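Side-chain contacts in prolyl oligopeptidase (PDB 1YR2), which probably hydrolyses peptide bonds on the carboxyl side of proline, and more slowly of alanine, in oligopeptides, as a serine protease of the S9A family: residues Pro60-Trp63 against Leu64-Asp67; Trp125-Gly128 against Leu129-Gln132; Gly370-Asn374 against Arg375-Ser379. All blocks are in the same frame, centred on the assembly; numbering follows the deposited sequence.

Contact 1 (Pro60-Trp63 against Leu64-Asp67); sequences PWRW and LEAD
Leu64 lies over one face of the Trp63 indole and makes a CH-pi contact with it. Leu64 CG stands 3.6 Å from the centroid of the six-membered ring, only 6° off its normal, and Leu64 CD2 reaches Trp63 CZ3 at 3.5 Å. In Trp63, chi1 of 65° places CG between the backbone N and the carbonyl carbon, which brings the indole alongside the next residue, Leu64. The other leucine methyl turns toward Trp61, three residues back, Leu64 CD1 meeting Trp61 CB at 4.1 Å. A branched side chain suits this place, since it offers one methyl to each tryptophan.

Backbone bonds of the 3-10 type wind the turn. Leu64 N donates to Trp61 O (2.9 Å), Glu65 N to Arg62 O (3.0 Å) and Ala66 N to Trp63 O (3.2 Å), each acceptor three residues back.

The charged pair behaves differently. Arg62 and Glu65 run side by side, pointing the same way, yet Arg62 NE and Glu65 OE2 remain 4.3 Å apart, with the oxygen well out of the guanidinium plane; the attraction is of charges alone. Each group has firmer partners: Asp59 and Glu50 for the arginine, Lys668 and Arg606 for the glutamate.

Trp61 packs on helix 664-675, whereas Trp63 and Leu64 touch helix 72-89. The turn thus packs on the alpha/beta-hydrolase part of the chain, although its own sequence falls in the range named for the propeller. The chemistry implies a turn wound by its own backbone but tied outward by its side chains: its indole N-H groups bond to the backbone at Ser43 (Trp61) and Pro44 (Trp63), and Glu65, with two cationic partners, probably stays ionised.

Contact 2 (Trp125-Gly128 against Leu129-Gln132); sequences WNSG and LMNQ
An Asx turn closes the end of strand 120-126, where Asn126 extends its amide over the loop that leads to strand 134-139. Asn126 OD1 accepts from Gly128 N at 2.8 Å and also from Met130 N at 3.1 Å, the latter in the carbonyl plane on a lone pair. Asn126 ND2 in turn donates to Met130 O at 2.9 Å, nearly straight at 171°. Three bonds thus fix the rotation of the amide, and asparagine suits the place by carrying both acceptor and donor on a short side chain. Ser127 OG, held between its backbone N and carbonyl carbon (chi1 58°), takes the N-H of Leu129 at 3.1 Å. Gly128 accepts a positive phi of 112° where a side chain would press on the preceding carbonyl.

Met130, extended beyond CG, crosses Trp125 at about a right angle. Its CE approaches Trp125 CZ3 at 3.7 Å, while SD lies obliquely to the six-membered ring, a Met-aromatic contact. Ser127 N, above one face of the Trp125 ring, is buried without a partner. Trp125 NE1 is bound by Glu109. An OD1 bond to the N-H two residues on marks an Asx turn; bonds to Met130 and Leu129 extend it in this loop between adjacent antiparallel propeller strands.

Contact 3 (Gly370-Asn374 against Arg375-Ser379); sequences GIAGN and RLFAS
Ile371 and Leu376 share a first torsion, each with its gamma carbon (CG1 in the isoleucine) beside the backbone N at chi1 -73° and -69°, and their side chains run side by side from one face of the hairpin. Ile371 CG1 meets Leu376 CD2 at 3.5 Å, tighter than usual for two carbons. Their non-hydrogen-bonded pairing puts the two side chains next to each other on that face.

The opposite face carries Ala372, Arg375 and Phe377. Ala372 O lies in the plane of the Phe377 ring, at its edge, 3.6 Å from CE2, while Ala372 CB is 4.2 Å from the same carbon; the small methyl lets the ring lean across.

The flanking pairs are hydrogen-bonded. Phe377 N donates to Gly370 O at 2.9 Å and Gly370 N to Phe377 O at 3.0 Å; Ala372 and Arg375 are likewise doubly joined. A type II' turn links the strands, its first corner having a positive phi (69°) that Gly373 adopts easily.

Trp331 of strand 329-334 packs against both Ile371 and Leu376. Phe377 rests on Ala390 of strand 385-392, and Leu376 bonds through its backbone to Phe391, placing the hairpin at one side of a four-stranded propeller blade.

All three contacts are local, yet they serve different places. Contact 3 has the most buried residues of the three and joins two strands of one propeller blade; contact 2 lies at the surface, in a loop between strands of another blade. The centres of contacts 2 and 3 are about 30 Å apart. Contact 1, about 57 Å between centres from contact 3 and on the opposite side of the chain's centre, holds a short 3-10 turn against helices 72-89 and 664-675. Chemistry follows place: side-chain amide and hydroxyl bonds shape contact 2, regular backbone pairing with apolar faces builds contact 3, and contact 1 combines aromatic packing with charges paired outside the turn, some with residues far along the chain.

Contact 1 (Pro60-Trp63 against Leu64-Asp67)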
loop_
_atom_site.group_PDB
_atom_site.type_symbol
_atom_site.label_atom_id
_atom_site.label_comp_id
_atom_site.label_asym_id
_atom_site.label_seq_id
_atom_site.Cartn_x
_atom_site.Cartn_y
_atom_site.Cartn_z
ATOM N N PRO A 60 14.134 -32.227 14.985
ATOM C CA PRO A 60 15.431 -32.758 14.555
ATOM C C PRO A 60 16.328 -31.813 13.775
ATOM O O PRO A 60 17.501 -32.166 13.544
ATOM C CB PRO A 60 15.068 -33.953 13.679
ATOM C CG PRO A 60 13.607 -33.889 13.453
ATOM C CD PRO A 60 13.000 -32.834 14.269
ATOM N N TRP A 61 15.791 -30.677 13.361
ATOM C CA TRP A 61 16.532 -29.717 12.530
ATOM C C TRP A 61 16.738 -28.386 13.249
ATOM O O TRP A 61 16.983 -27.350 12.631
ATOM C CB TRP A 61 15.860 -29.550 11.170
ATOM C CG TRP A 61 15.891 -30.837 10.359
ATOM C CD1 TRP A 61 16.965 -31.386 9.752
ATOM C CD2 TRP A 61 14.794 -31.731 10.130
ATOM N NE1 TRP A 61 16.607 -32.557 9.117
ATOM C CE2 TRP A 61 15.275 -32.794 9.349
ATOM C CE3 TRP A 61 13.467 -31.748 10.533
ATOM C CZ2 TRP A 61 14.465 -33.861 8.943
ATOM C CZ3 TRP A 61 12.662 -32.762 10.114
ATOM C CH2 TRP A 61 13.174 -33.834 9.324
ATOM N N ARG A 62 16.721 -28.419 14.576
ATOM C CA ARG A 62 16.963 -27.202 15.323
ATOM C C ARG A 62 18.312 -26.567 14.962
ATOM O O ARG A 62 18.464 -25.356 15.036
ATOM C CB ARG A 62 16.911 -27.432 16.819
ATOM C CG ARG A 62 16.771 -26.108 17.558
ATOM C CD ARG A 62 16.324 -26.215 18.988
ATOM N NE ARG A 62 14.934 -26.609 19.082
ATOM C CZ ARG A 62 14.377 -26.899 20.224
ATOM N NH1 ARG A 62 15.079 -26.808 21.368
ATOM N NH2 ARG A 62 13.112 -27.295 20.265
ATOM N N TRP A 63 19.278 -27.390 14.574
ATOM C CA TRP A 63 20.601 -26.877 14.157
ATOM C C TRP A 63 20.533 -25.911 12.961
ATOM O O TRP A 63 21.420 -25.065 12.801
ATOM C CB TRP A 63 21.580 -28.020 13.901
ATOM C CG TRP A 63 21.208 -28.921 12.738
ATOM C CD1 TRP A 63 20.448 -30.037 12.783
ATOM C CD2 TRP A 63 21.588 -28.748 11.366
ATOM N NE1 TRP A 63 20.314 -30.576 11.526
ATOM C CE2 TRP A 63 21.007 -29.794 10.633
ATOM C CE3 TRP A 63 22.373 -27.819 10.685
ATOM C CZ2 TRP A 63 21.189 -29.935 9.251
ATOM C CZ3 TRP A 63 22.556 -27.964 9.309
ATOM C CH2 TRP A 63 21.962 -29.002 8.613
ATOM N N LEU A 64 19.496 -26.039 12.135
ATOM C CA LEU A 64 19.289 -25.149 10.988
ATOM C C LEU A 64 18.818 -23.739 11.398
ATOM O O LEU A 64 18.713 -22.832 10.557
ATOM C CB LEU A 64 18.341 -25.776 9.973
ATOM C CG LEU A 64 18.983 -26.761 9.007
ATOM C CD1 LEU A 64 17.883 -27.497 8.296
ATOM C CD2 LEU A 64 19.868 -26.090 8.025
ATOM N N GLU A 65 18.611 -23.530 12.696
ATOM C CA GLU A 65 18.322 -22.206 13.213
ATOM C C GLU A 65 19.593 -21.334 13.364
ATOM O O GLU A 65 19.482 -20.132 13.548
ATOM C CB GLU A 65 17.601 -22.279 14.565
ATOM C CG GLU A 65 16.185 -22.897 14.518
ATOM C CD GLU A 65 15.534 -23.041 15.898
ATOM O OE1 GLU A 65 16.094 -22.547 16.909
ATOM O OE2 GLU A 65 14.457 -23.655 15.974
ATOM N N ALA A 66 20.777 -21.936 13.324
ATOM C CA ALA A 66 22.012 -21.179 13.528
ATOM C C ALA A 66 22.291 -20.250 12.356
ATOM O O ALA A 66 21.863 -20.500 11.226
ATOM C CB ALA A 66 23.197 -22.090 13.764
ATOM N N ASP A 67 22.984 -19.139 12.658
ATOM C CA ASP A 67 23.294 -18.109 11.650
ATOM C C ASP A 67 24.229 -18.664 10.537
ATOM O O ASP A 67 25.330 -19.124 10.801
ATOM C CB ASP A 67 23.931 -16.902 12.384
ATOM C CG ASP A 67 23.885 -15.635 11.592
ATOM O OD1 ASP A 67 24.383 -15.599 10.443
ATOM O OD2 ASP A 67 23.353 -14.601 12.058
#

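Contact 2 (Trp125-Gly128 against Leu129-Gln132)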
loop_
_atom_site.group_PDB
_atom_site.type_symbol
_atom_site.label_atom_id
_atom_site.label_comp_id
_atom_site.label_asym_id
_atom_site.label_seq_id
_atom_site.Cartn_x
_atom_site.Cartn_y
_atom_site.Cartn_z
ATOM N N TRP A 125 6.288 14.723 -12.792
ATOM C CA TRP A 125 6.400 13.759 -13.854
ATOM C C TRP A 125 7.714 13.036 -13.742
ATOM O O TRP A 125 8.726 13.653 -13.522
ATOM C CB TRP A 125 6.299 14.401 -15.228
ATOM C CG TRP A 125 6.366 13.444 -16.337
ATOM C CD1 TRP A 125 5.374 12.682 -16.795
ATOM C CD2 TRP A 125 7.499 13.161 -17.160
ATOM N NE1 TRP A 125 5.796 11.896 -17.838
ATOM C CE2 TRP A 125 7.098 12.192 -18.101
ATOM C CE3 TRP A 125 8.822 13.643 -17.216
ATOM C CZ2 TRP A 125 7.947 11.707 -19.088
ATOM C CZ3 TRP A 125 9.657 13.158 -18.175
ATOM C CH2 TRP A 125 9.229 12.199 -19.109
ATOM N N ASN A 126 7.654 11.727 -13.883
ATOM C CA ASN A 126 8.817 10.871 -14.034
ATOM C C ASN A 126 8.724 10.097 -15.340
ATOM O O ASN A 126 7.718 9.560 -15.640
ATOM C CB ASN A 126 8.877 9.889 -12.863
ATOM C CG ASN A 126 10.283 9.313 -12.647
ATOM O OD1 ASN A 126 10.868 8.724 -13.575
ATOM N ND2 ASN A 126 10.834 9.474 -11.410
ATOM N N SER A 127 9.811 10.020 -16.094
ATOM C CA SER A 127 9.839 9.210 -17.319
ATOM C C SER A 127 9.747 7.705 -17.053
ATOM O O SER A 127 9.452 6.919 -17.966
ATOM C CB SER A 127 11.146 9.487 -18.051
ATOM O OG SER A 127 12.223 9.170 -17.170
ATOM N N GLY A 128 10.022 7.302 -15.820
ATOM C CA GLY A 128 10.098 5.914 -15.406
ATOM C C GLY A 128 11.549 5.635 -15.069
ATOM O O GLY A 128 11.839 4.717 -14.318
ATOM N N LEU A 129 12.450 6.466 -15.587
ATOM C CA LEU A 129 13.885 6.246 -15.472
ATOM C C LEU A 129 14.607 7.113 -14.447
ATOM O O LEU A 129 15.772 6.846 -14.151
ATOM C CB LEU A 129 14.528 6.501 -16.837
ATOM C CG LEU A 129 13.922 5.650 -17.963
ATOM C CD1 LEU A 129 14.433 6.116 -19.312
ATOM C CD2 LEU A 129 14.217 4.175 -17.680
ATOM N N MET A 130 13.932 8.123 -13.907
ATOM C CA MET A 130 14.587 9.152 -13.112
ATOM C C MET A 130 14.499 8.827 -11.621
ATOM O O MET A 130 13.486 8.390 -11.154
ATOM C CB MET A 130 13.919 10.509 -13.354
ATOM C CG MET A 130 13.943 11.037 -14.788
ATOM S SD MET A 130 12.563 12.301 -14.963
ATOM C CE MET A 130 12.991 12.959 -16.569
ATOM N N ASN A 131 15.578 9.082 -10.883
ATOM C CA ASN A 131 15.619 8.814 -9.440
ATOM C C ASN A 131 14.570 9.648 -8.714
ATOM O O ASN A 131 13.934 9.156 -7.820
ATOM C CB ASN A 131 17.011 9.105 -8.887
ATOM C CG ASN A 131 17.149 8.770 -7.415
ATOM O OD1 ASN A 131 17.506 9.636 -6.601
ATOM N ND2 ASN A 131 16.868 7.527 -7.054
ATOM N N GLN A 132 14.392 10.904 -9.131
ATOM C CA GLN A 132 13.359 11.779 -8.584
ATOM C C GLN A 132 12.507 12.338 -9.711
ATOM O O GLN A 132 12.997 12.602 -10.776
ATOM C CB GLN A 132 13.949 12.966 -7.794
ATOM C CG GLN A 132 14.811 12.629 -6.554
ATOM C CD GLN A 132 15.396 13.893 -5.928
ATOM O OE1 GLN A 132 14.655 14.684 -5.359
ATOM N NE2 GLN A 132 16.704 14.105 -6.069
#

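Contact 3 (Gly370-Asn374 against Arg375-Ser379)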
loop_
_atom_site.group_PDB
_atom_site.type_symbol
_atom_site.label_atom_id
_atom_site.label_comp_id
_atom_site.label_asym_id
_atom_site.label_seq_id
_atom_site.Cartn_x
_atom_site.Cartn_y
_atom_site.Cartn_z
ATOM N N GLY A 370 -11.816 15.433 0.191
ATOM C CA GLY A 370 -11.365 16.665 -0.409
ATOM C C GLY A 370 -12.548 17.463 -0.888
ATOM O O GLY A 370 -13.645 16.930 -1.089
ATOM N N ILE A 371 -12.343 18.758 -1.109
ATOM C CA ILE A 371 -13.370 19.597 -1.641
ATOM C C ILE A 371 -12.972 20.080 -3.042
ATOM O O ILE A 371 -11.829 20.500 -3.254
ATOM C CB ILE A 371 -13.664 20.768 -0.702
ATOM C CG1 ILE A 371 -14.420 20.260 0.531
ATOM C CG2 ILE A 371 -14.569 21.770 -1.391
ATOM C CD1 ILE A 371 -14.662 21.316 1.676
ATOM N N ALA A 372 -13.913 19.984 -3.980
ATOM C CA ALA A 372 -13.700 20.493 -5.342
ATOM C C ALA A 372 -15.014 20.912 -5.958
ATOM O O ALA A 372 -16.040 20.276 -5.751
ATOM C CB ALA A 372 -12.998 19.423 -6.215
ATOM N N GLY A 373 -14.989 22.007 -6.724
ATOM C CA GLY A 373 -16.196 22.494 -7.354
ATOM C C GLY A 373 -17.050 22.998 -6.195
ATOM O O GLY A 373 -16.571 23.813 -5.396
ATOM N N ASN A 374 -18.246 22.460 -6.026
ATOM C CA ASN A 374 -19.089 22.862 -4.884
ATOM C C ASN A 374 -19.419 21.678 -4.006
ATOM O O ASN A 374 -20.420 21.704 -3.333
ATOM C CB ASN A 374 -20.406 23.512 -5.332
ATOM C CG ASN A 374 -20.181 24.815 -6.057
ATOM O OD1 ASN A 374 -19.272 25.605 -5.690
ATOM N ND2 ASN A 374 -20.941 25.035 -7.124
ATOM N N ARG A 375 -18.520 20.691 -3.963
ATOM C CA ARG A 375 -18.815 19.404 -3.370
ATOM C C ARG A 375 -17.706 18.822 -2.518
ATOM O O ARG A 375 -16.485 19.106 -2.687
ATOM C CB ARG A 375 -19.155 18.427 -4.479
ATOM C CG ARG A 375 -20.509 18.614 -5.069
ATOM C CD ARG A 375 -20.751 17.724 -6.251
ATOM N NE ARG A 375 -22.161 17.669 -6.629
ATOM C CZ ARG A 375 -22.634 16.857 -7.582
ATOM N NH1 ARG A 375 -21.822 16.054 -8.285
ATOM N NH2 ARG A 375 -23.919 16.802 -7.812
ATOM N N LEU A 376 -18.132 17.974 -1.591
ATOM C CA LEU A 376 -17.246 17.104 -0.842
ATOM C C LEU A 376 -17.120 15.786 -1.566
ATOM O O LEU A 376 -18.108 15.250 -2.033
ATOM C CB LEU A 376 -17.815 16.795 0.545
ATOM C CG LEU A 376 -17.885 17.915 1.561
ATOM C CD1 LEU A 376 -18.958 17.623 2.593
ATOM C CD2 LEU A 376 -16.488 18.042 2.234
ATOM N N PHE A 377 -15.908 15.281 -1.654
ATOM C CA PHE A 377 -15.637 13.934 -2.196
ATOM C C PHE A 377 -14.985 13.092 -1.104
ATOM O O PHE A 377 -13.839 13.357 -0.672
ATOM C CB PHE A 377 -14.783 14.031 -3.466
ATOM C CG PHE A 377 -15.502 14.696 -4.583
ATOM C CD1 PHE A 377 -16.409 13.973 -5.372
ATOM C CD2 PHE A 377 -15.426 16.066 -4.721
ATOM C CE1 PHE A 377 -17.137 14.597 -6.370
ATOM C CE2 PHE A 377 -16.140 16.714 -5.683
ATOM C CZ PHE A 377 -17.021 15.990 -6.525
ATOM N N ALA A 378 -15.664 12.026 -0.715
ATOM C CA ALA A 378 -15.311 11.230 0.479
ATOM C C ALA A 378 -14.915 9.834 0.019
ATOM O O ALA A 378 -15.726 9.154 -0.590
ATOM C CB ALA A 378 -16.492 11.149 1.419
ATOM N N SER A 379 -13.646 9.456 0.245
ATOM C CA SER A 379 -13.141 8.159 -0.125
ATOM C C SER A 379 -13.269 7.138 1.018
ATOM O O SER A 379 -12.599 7.239 2.054
ATOM C CB SER A 379 -11.674 8.280 -0.571
ATOM O OG SER A 379 -11.643 9.043 -1.743
#